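PDB 7COJ: carbonic anhydrase from Neosartorya fumigata, which probably catalyses the reversible hydration of carbon dioxide to hydrogencarbonate at one zinc ion per subunit, and is bound here to the sulfonamide inhibitor acetazolamide. Local coordinates for residues C119-C124 against C173-C178; C124-I129 against T139-A144; F160-L165 against S239-A244. One frame throughout, in Å; residues are numbered along the deposited sequence.

Contact 1 of 3, residues C119-C124 against C173-C178. With ZN (zinc ion), chain E; AZM (5-acetamido-1,3,4-thiadiazole-2-sulfonamide), chain F.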
# COMPACT_ATOMS: atom_id res chain seq x y z
N CYS A 119 7.45 11.83 -13.60
CA CYS A 119 8.00 12.24 -12.30
C CYS A 119 7.22 13.46 -11.80
O CYS A 119 6.81 14.32 -12.61
CB CYS A 119 9.49 12.48 -12.38
SG CYS A 119 10.14 12.70 -10.77
N SER A 120 7.09 13.56 -10.49
CA SER A 120 6.53 14.74 -9.76
C SER A 120 7.42 15.96 -9.95
O SER A 120 6.98 17.08 -9.68
CB SER A 120 6.38 14.38 -8.32
OG SER A 120 5.38 13.38 -8.18
N ASP A 121 8.68 15.75 -10.34
CA ASP A 121 9.67 16.84 -10.52
C ASP A 121 8.98 18.04 -11.18
O ASP A 121 8.33 17.87 -12.25
CB ASP A 121 10.89 16.36 -11.34
CG ASP A 121 12.06 17.32 -11.35
OD1 ASP A 121 11.91 18.48 -11.87
OD2 ASP A 121 13.10 16.91 -10.89
N SER A 122 9.12 19.22 -10.58
CA SER A 122 8.45 20.47 -10.99
C SER A 122 8.84 20.83 -12.43
O SER A 122 8.07 21.58 -13.05
CB SER A 122 8.76 21.58 -10.06
OG SER A 122 10.16 21.89 -10.07
N ARG A 123 9.97 20.35 -12.91
CA ARG A 123 10.45 20.67 -14.27
C ARG A 123 9.77 19.81 -15.35
O ARG A 123 10.04 20.11 -16.51
CB ARG A 123 11.98 20.54 -14.34
CG ARG A 123 12.69 21.43 -13.34
CD ARG A 123 14.16 21.13 -13.12
NE ARG A 123 14.34 19.85 -12.47
CZ ARG A 123 15.51 19.27 -12.22
NH1 ARG A 123 16.65 19.92 -12.43
NH2 ARG A 123 15.54 18.07 -11.63
N CYS A 124 8.89 18.84 -15.02
CA CYS A 124 8.25 17.93 -16.01
C CYS A 124 6.73 18.03 -16.03
O CYS A 124 6.03 17.02 -15.93
CB CYS A 124 8.65 16.49 -15.70
SG CYS A 124 10.43 16.26 -15.44
N CYS A 173 7.40 8.41 -18.76
CA CYS A 173 8.44 9.43 -19.01
C CYS A 173 9.34 9.60 -17.78
O CYS A 173 8.85 10.09 -16.76
CB CYS A 173 7.78 10.75 -19.37
SG CYS A 173 8.98 11.99 -19.91
N GLY A 174 10.59 9.20 -17.89
CA GLY A 174 11.66 9.54 -16.95
C GLY A 174 12.31 10.85 -17.35
O GLY A 174 11.95 11.40 -18.40
N HIS A 175 13.30 11.34 -16.60
CA HIS A 175 13.92 12.63 -16.98
C HIS A 175 15.38 12.63 -16.53
O HIS A 175 15.75 11.83 -15.66
CB HIS A 175 13.09 13.81 -16.46
CG HIS A 175 13.16 13.94 -14.99
ND1 HIS A 175 13.99 14.87 -14.37
CD2 HIS A 175 12.52 13.26 -14.02
CE1 HIS A 175 13.86 14.75 -13.05
NE2 HIS A 175 12.95 13.81 -12.85
N THR A 176 16.18 13.48 -17.16
CA THR A 176 17.59 13.72 -16.80
C THR A 176 17.57 14.49 -15.48
O THR A 176 16.60 15.25 -15.25
CB THR A 176 18.34 14.45 -17.91
OG1 THR A 176 17.80 15.76 -18.08
CG2 THR A 176 18.31 13.69 -19.23
N LYS A 177 18.60 14.30 -14.66
CA LYS A 177 18.77 14.99 -13.35
C LYS A 177 17.60 14.60 -12.43
O LYS A 177 17.13 15.46 -11.68
CB LYS A 177 18.82 16.50 -13.58
CG LYS A 177 19.81 16.96 -14.65
CD LYS A 177 21.21 16.71 -14.23
CE LYS A 177 21.70 17.83 -13.34
NZ LYS A 177 22.59 17.36 -12.24
N CYS A 178 17.09 13.37 -12.52
CA CYS A 178 16.06 12.85 -11.59
C CYS A 178 16.75 12.54 -10.27
O CYS A 178 17.51 11.55 -10.21
CB CYS A 178 15.29 11.66 -12.15
SG CYS A 178 14.00 11.08 -11.06
ZN ZN E . 12.45 12.89 -11.00
C1 AZM F . 13.44 14.06 -6.92
C2 AZM F . 14.72 13.40 -5.05
C3 AZM F . 14.73 11.91 -3.15
C4 AZM F . 15.45 11.59 -1.87
N1 AZM F . 13.08 14.29 -9.55
N2 AZM F . 15.31 14.32 -5.77
N3 AZM F . 14.52 14.74 -6.83
N4 AZM F . 15.29 12.90 -3.90
O1 AZM F . 11.43 13.17 -8.06
O2 AZM F . 11.79 15.64 -8.00
O3 AZM F . 13.70 11.36 -3.51
S1 AZM F . 12.26 14.31 -8.20
S2 AZM F . 13.20 12.91 -5.67
O HOH W 1 9.08 12.52 -15.83
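H175 and C119 meet at the zinc ion, and the D121 carboxylate stands beside the imidazole, OD2 3.1 Å from H175 CE1. The CG of H175 is wedged between the backbone N and the carbonyl carbon, which, at chi1 70°, turns the ring toward 119-124 and presents NE2 to the zinc ion at 2.1 Å. C178 CB lies near the rim of one face; in the conformer described, one of two, C124 SG lies over the other. C119 SG reaches the zinc ion at 2.3 Å and C178 SG at 2.4 Å, soft thiolate ligands that suit this metal, and the acetazolamide nitrogen N1 takes the fourth place. C119 and H175 close the parallel strands 114-119 and 169-175, C178 follows at the N-cap of a helix, and the C119-x-D121-x-R123 and H175-x-x-C178 pattern is that of a beta-class carbonic anhydrase. D121 is a known zinc ligand of this protein, yet here its OD2 stays 4.1 Å from the zinc ion and lies 2.9 Å from N1 of acetazolamide. Its carboxylate stands 65° from the imidazole plane. R123 grips D121 side-on, NE to OD1 and NH2 to OD2, both nearly straight, while the R123 backbone N takes the anti lone pair of OD1 in an Asx turn. The R123 NH2 also makes a weak bond to K177 O at 3.1 Å, and a water bridges C119 N to C173 O.

Contact 2 of 3, residues C124-I129 against T139-A144. With AZM (5-acetamido-1,3,4-thiadiazole-2-sulfonamide), chain F.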
# COMPACT_ATOMS: atom_id res chain seq x y z
N CYS A 124 8.89 18.84 -15.02
CA CYS A 124 8.25 17.93 -16.01
C CYS A 124 6.73 18.03 -16.03
O CYS A 124 6.03 17.02 -15.93
CB CYS A 124 8.65 16.49 -15.70
SG CYS A 124 10.43 16.26 -15.44
N PRO A 125 6.12 19.22 -16.23
CA PRO A 125 4.68 19.33 -16.44
C PRO A 125 4.21 18.88 -17.84
O PRO A 125 4.50 19.59 -18.81
CB PRO A 125 4.40 20.83 -16.26
CG PRO A 125 5.70 21.49 -16.69
CD PRO A 125 6.79 20.54 -16.28
N GLU A 126 3.55 17.73 -17.91
CA GLU A 126 3.30 16.97 -19.17
C GLU A 126 2.58 17.85 -20.19
O GLU A 126 3.01 17.89 -21.35
CB GLU A 126 2.57 15.65 -18.90
CG GLU A 126 1.10 15.79 -18.52
CD GLU A 126 0.83 16.67 -17.32
OE1 GLU A 126 1.53 16.48 -16.29
OE2 GLU A 126 -0.08 17.54 -17.40
N THR A 127 1.54 18.57 -19.80
CA THR A 127 0.65 19.25 -20.78
C THR A 127 1.43 20.44 -21.38
O THR A 127 1.32 20.66 -22.60
CB THR A 127 -0.69 19.63 -20.16
OG1 THR A 127 -1.30 18.42 -19.73
CG2 THR A 127 -1.59 20.37 -21.15
N THR A 128 2.22 21.13 -20.56
CA THR A 128 3.10 22.23 -20.99
C THR A 128 4.15 21.68 -21.96
O THR A 128 4.29 22.27 -23.05
CB THR A 128 3.74 22.93 -19.79
OG1 THR A 128 2.69 23.47 -19.00
CG2 THR A 128 4.70 24.04 -20.18
N ILE A 129 4.90 20.64 -21.59
CA ILE A 129 6.11 20.25 -22.38
C ILE A 129 5.67 19.55 -23.68
O ILE A 129 6.49 19.50 -24.61
CB ILE A 129 7.14 19.43 -21.57
CG1 ILE A 129 6.66 17.99 -21.33
CG2 ILE A 129 7.53 20.12 -20.29
CD1 ILE A 129 7.55 17.20 -20.42
N THR A 139 -3.13 12.02 -16.41
CA THR A 139 -1.78 12.19 -15.79
C THR A 139 -1.65 11.56 -14.41
O THR A 139 -2.46 11.85 -13.51
CB THR A 139 -1.39 13.66 -15.70
OG1 THR A 139 -1.46 14.19 -17.02
CG2 THR A 139 -0.00 13.83 -15.12
N HIS A 140 -0.60 10.78 -14.23
CA HIS A 140 -0.10 10.31 -12.92
C HIS A 140 1.37 10.71 -12.79
O HIS A 140 2.18 10.42 -13.69
CB HIS A 140 -0.31 8.82 -12.77
CG HIS A 140 0.02 8.28 -11.41
ND1 HIS A 140 -0.56 8.78 -10.23
CD2 HIS A 140 0.83 7.27 -11.04
CE1 HIS A 140 -0.11 8.06 -9.22
NE2 HIS A 140 0.70 7.13 -9.68
N ARG A 141 1.70 11.41 -11.72
CA ARG A 141 3.09 11.81 -11.43
C ARG A 141 3.42 11.39 -9.99
O ARG A 141 2.61 11.65 -9.09
CB ARG A 141 3.28 13.30 -11.71
CG ARG A 141 3.28 13.64 -13.19
CD ARG A 141 3.19 15.11 -13.46
NE ARG A 141 4.37 15.86 -13.04
CZ ARG A 141 4.45 17.19 -13.02
NH1 ARG A 141 3.40 17.92 -13.35
NH2 ARG A 141 5.57 17.78 -12.66
N ASN A 142 4.59 10.78 -9.81
CA ASN A 142 5.06 10.26 -8.50
C ASN A 142 6.57 10.44 -8.48
O ASN A 142 7.14 10.87 -9.51
CB ASN A 142 4.51 8.86 -8.25
CG ASN A 142 5.10 7.80 -9.15
OD1 ASN A 142 6.22 7.99 -9.64
ND2 ASN A 142 4.39 6.68 -9.33
N ILE A 143 7.21 10.16 -7.35
CA ILE A 143 8.68 10.32 -7.25
C ILE A 143 9.33 9.30 -8.20
O ILE A 143 9.18 8.08 -7.97
CB ILE A 143 9.17 10.11 -5.81
CG1 ILE A 143 8.57 11.12 -4.82
CG2 ILE A 143 10.69 10.10 -5.76
CD1 ILE A 143 8.97 12.51 -5.11
N ALA A 144 10.08 9.80 -9.18
CA ALA A 144 10.91 9.02 -10.12
C ALA A 144 10.06 8.10 -11.00
O ALA A 144 10.61 7.12 -11.56
CB ALA A 144 11.94 8.23 -9.35
C1 AZM F . 13.44 14.06 -6.92
C2 AZM F . 14.72 13.40 -5.05
C3 AZM F . 14.73 11.91 -3.15
C4 AZM F . 15.45 11.59 -1.87
N1 AZM F . 13.08 14.29 -9.55
N2 AZM F . 15.31 14.32 -5.77
N3 AZM F . 14.52 14.74 -6.83
N4 AZM F . 15.29 12.90 -3.90
O1 AZM F . 11.43 13.17 -8.06
O2 AZM F . 11.79 15.64 -8.00
O3 AZM F . 13.70 11.36 -3.51
S1 AZM F . 12.26 14.31 -8.20
S2 AZM F . 13.20 12.91 -5.67
O HOH W 2 0.72 17.23 -14.03
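The guanidinium of R141 lies flat beneath the peptide that joins C124 to P125. C124 O sits over the middle of that face, 3.3 Å from R141 CZ, a face-on contact that makes no hydrogen bond; beside it P125 CA comes to 3.6 Å from R141 NH1. The N-H groups of R141 are used at the edge, among them NE to C119 O and, weakly, NH2 to D121 O, so arginine, flat and rich in N-H groups, can both support a peptide and hold the loop that carries zinc ligands. The two segments belong to a beta-alpha-beta unit, strand 114-119, helix 126-129 and strand 137-142, with P125, which has no N-H to give, at the N-cap position and its O accepting from I129 N. Tight packing continues at E126: with chi1 at 73° and a further bend at chi2, its chain doubles toward the strand and meets T139 coming from the opposite direction, E126 OE1 3.3 Å from T139 CG2. T139 OG1 turns instead to V137 O. Between E126 and R141 the fit is looser: E126 OE1 to R141 NH1 is a long ion pair of 3.8 Å, the two planes are 59° apart, and a water in the guanidinium plane fills in, 2.8 Å from R141 NH1. E126 OE2 accepts from T127 OG1 at 2.8 Å and has a salt bridge to R141 of the second subunit.

Contact 3 of 3, residues F160-L165 against S239-A244. With AZM (5-acetamido-1,3,4-thiadiazole-2-sulfonamide), chain H.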
# COMPACT_ATOMS: atom_id res chain seq x y z
N PHE A 160 -8.40 2.78 -14.75
CA PHE A 160 -9.36 3.79 -15.24
C PHE A 160 -9.01 4.26 -16.65
O PHE A 160 -9.89 4.25 -17.52
CB PHE A 160 -9.48 4.97 -14.30
CG PHE A 160 -10.49 5.95 -14.79
CD1 PHE A 160 -11.83 5.60 -14.84
CD2 PHE A 160 -10.11 7.19 -15.27
CE1 PHE A 160 -12.78 6.50 -15.32
CE2 PHE A 160 -11.05 8.10 -15.73
CZ PHE A 160 -12.38 7.75 -15.77
N ALA A 161 -7.76 4.64 -16.89
CA ALA A 161 -7.35 5.21 -18.18
C ALA A 161 -7.50 4.14 -19.28
O ALA A 161 -7.95 4.49 -20.38
CB ALA A 161 -5.95 5.73 -18.14
N VAL A 162 -7.11 2.90 -19.00
CA VAL A 162 -7.06 1.85 -20.05
C VAL A 162 -8.47 1.27 -20.25
O VAL A 162 -8.90 1.21 -21.39
CB VAL A 162 -6.01 0.77 -19.75
CG1 VAL A 162 -6.04 -0.35 -20.79
CG2 VAL A 162 -4.62 1.36 -19.74
N ARG A 163 -9.16 0.87 -19.18
CA ARG A 163 -10.46 0.18 -19.34
C ARG A 163 -11.58 1.20 -19.58
O ARG A 163 -12.43 0.92 -20.41
CB ARG A 163 -10.81 -0.73 -18.15
CG ARG A 163 -11.95 -1.69 -18.45
CD ARG A 163 -12.36 -2.67 -17.37
NE ARG A 163 -11.23 -3.26 -16.68
CZ ARG A 163 -10.55 -4.36 -17.02
NH1 ARG A 163 -10.82 -5.03 -18.12
NH2 ARG A 163 -9.56 -4.77 -16.23
N HIS A 164 -11.62 2.33 -18.87
CA HIS A 164 -12.78 3.26 -18.93
C HIS A 164 -12.56 4.34 -19.99
O HIS A 164 -13.42 4.50 -20.84
CB HIS A 164 -13.09 3.83 -17.54
CG HIS A 164 -13.42 2.78 -16.53
ND1 HIS A 164 -14.71 2.53 -16.10
CD2 HIS A 164 -12.63 1.89 -15.88
CE1 HIS A 164 -14.68 1.53 -15.23
NE2 HIS A 164 -13.42 1.12 -15.09
N LEU A 165 -11.45 5.06 -19.98
CA LEU A 165 -11.25 6.17 -20.94
C LEU A 165 -10.81 5.58 -22.27
O LEU A 165 -10.95 6.29 -23.25
CB LEU A 165 -10.22 7.16 -20.41
CG LEU A 165 -10.65 7.96 -19.19
CD1 LEU A 165 -9.55 8.94 -18.79
CD2 LEU A 165 -11.95 8.70 -19.40
N SER A 239 -3.26 -7.32 -16.56
CA SER A 239 -4.21 -7.94 -17.52
C SER A 239 -4.93 -6.85 -18.34
O SER A 239 -5.06 -7.02 -19.57
CB SER A 239 -5.19 -8.84 -16.83
OG SER A 239 -5.82 -9.69 -17.78
N VAL A 240 -5.34 -5.75 -17.69
CA VAL A 240 -6.11 -4.65 -18.35
C VAL A 240 -5.30 -4.10 -19.53
O VAL A 240 -5.88 -3.78 -20.58
CB VAL A 240 -6.52 -3.55 -17.34
CG1 VAL A 240 -5.32 -2.80 -16.75
CG2 VAL A 240 -7.50 -2.58 -17.97
N VAL A 241 -3.99 -4.00 -19.38
CA VAL A 241 -3.09 -3.45 -20.43
C VAL A 241 -2.91 -4.52 -21.51
O VAL A 241 -2.97 -4.17 -22.71
CB VAL A 241 -1.73 -3.01 -19.85
CG1 VAL A 241 -0.73 -2.74 -20.95
CG2 VAL A 241 -1.88 -1.80 -18.93
N LEU A 242 -2.63 -5.77 -21.12
CA LEU A 242 -2.44 -6.87 -22.11
C LEU A 242 -3.73 -7.01 -22.96
O LEU A 242 -3.63 -7.12 -24.19
CB LEU A 242 -2.14 -8.17 -21.36
CG LEU A 242 -0.76 -8.25 -20.71
CD1 LEU A 242 -0.71 -9.39 -19.69
CD2 LEU A 242 0.33 -8.40 -21.77
N GLU A 243 -4.89 -6.95 -22.32
CA GLU A 243 -6.21 -7.03 -23.00
C GLU A 243 -6.32 -5.89 -24.03
O GLU A 243 -6.71 -6.14 -25.17
CB GLU A 243 -7.35 -6.98 -21.99
CG GLU A 243 -7.50 -8.24 -21.13
CD GLU A 243 -8.35 -7.98 -19.89
OE1 GLU A 243 -9.28 -7.14 -19.97
OE2 GLU A 243 -8.06 -8.58 -18.82
N ALA A 244 -6.01 -4.64 -23.66
CA ALA A 244 -6.13 -3.46 -24.53
C ALA A 244 -5.13 -3.53 -25.69
O ALA A 244 -5.44 -3.06 -26.80
CB ALA A 244 -5.95 -2.19 -23.75
C1 AZM H . -12.30 10.05 -12.99
C2 AZM H . -13.60 8.11 -12.87
C3 AZM H . -13.73 5.99 -11.77
C4 AZM H . -14.52 4.71 -11.72
N1 AZM H . -11.81 12.67 -12.58
N2 AZM H . -14.14 9.02 -13.63
N3 AZM H . -13.36 10.16 -13.72
N4 AZM H . -14.21 6.92 -12.64
O1 AZM H . -10.33 10.91 -11.73
O2 AZM H . -10.45 11.39 -14.15
O3 AZM H . -12.72 6.22 -11.12
S1 AZM H . -11.07 11.31 -12.87
S2 AZM H . -12.09 8.56 -12.17
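One face of the R163 guanidinium rests on V240, whose CG2 lies 3.5 Å from its plane and off toward the rim. The edge is left for charge: R163 NH1 meets E243 OE1 at 3.2 Å in a hydrogen-bonded salt bridge, approaching on the syn side of a carboxylate turned 46° from the guanidinium. A second flat group, the F160 ring, is turned away from helix 239-248. Acetazolamide of chain H covers one face of it, its S2 3.6 Å above the ring; several carbon contacts of that pair are too short to be relied on.

The R163 chain starts off to the side of V240 and bends at chi3 (-42°), which brings its head group over the valine. Arginine suits this exposed margin because its long aliphatic part and flat head can cover an apolar side chain while the nitrogens stay with acids. Its strongest partner is E159, one turn earlier, through NE. E243 is steadied in turn: E243 OE2 accepts from S239 OG at 2.7 Å, within its own helix, and that hydroxyl is also bonded to T285 N.

Deeper in, the contact is apolar. V162 CG1 presses on V240 O at 3.4 Å and on A244 CB at 3.5 Å, a tight carbon pair that the small alanine makes possible, while V240 CG2 lies 3.9 Å from V162 CG1. Compact side chains let the axes of helix segments 160-164 and 239-244 come within 9.4 Å, 45° apart: two helices packed together beside the sheet, away from the zinc site of their own subunit.

Helix 152-164 widens here into a pi-type turn, F160 O accepting from both H164 N and L165 N. V162 O accepts a hydrogen bond from R248 NH2, further along helix 239-248, which is backed by helix 273-283 at L242, and A161 and L165 lean on F138 of strand 137-142.

In the fold
Contacts 1 and 2 adjoin: they share C124, their centres are 7 Å apart, and a backbone hydrogen bond runs between them from S120 N to N142 O at 2.9 Å. Both reach the chain F acetazolamide, contact 1 through the zinc ion and D121, contact 2 at I143 and A144. Contact 3 lies well away, about 25 Å between centres from contact 1 and 20 Å from contact 2, and touches neither. It reaches a different inhibitor, of chain H, through F160, which also packs on I143 of the second subunit; this is consistent with each subunit helping to wall its neighbour's pocket.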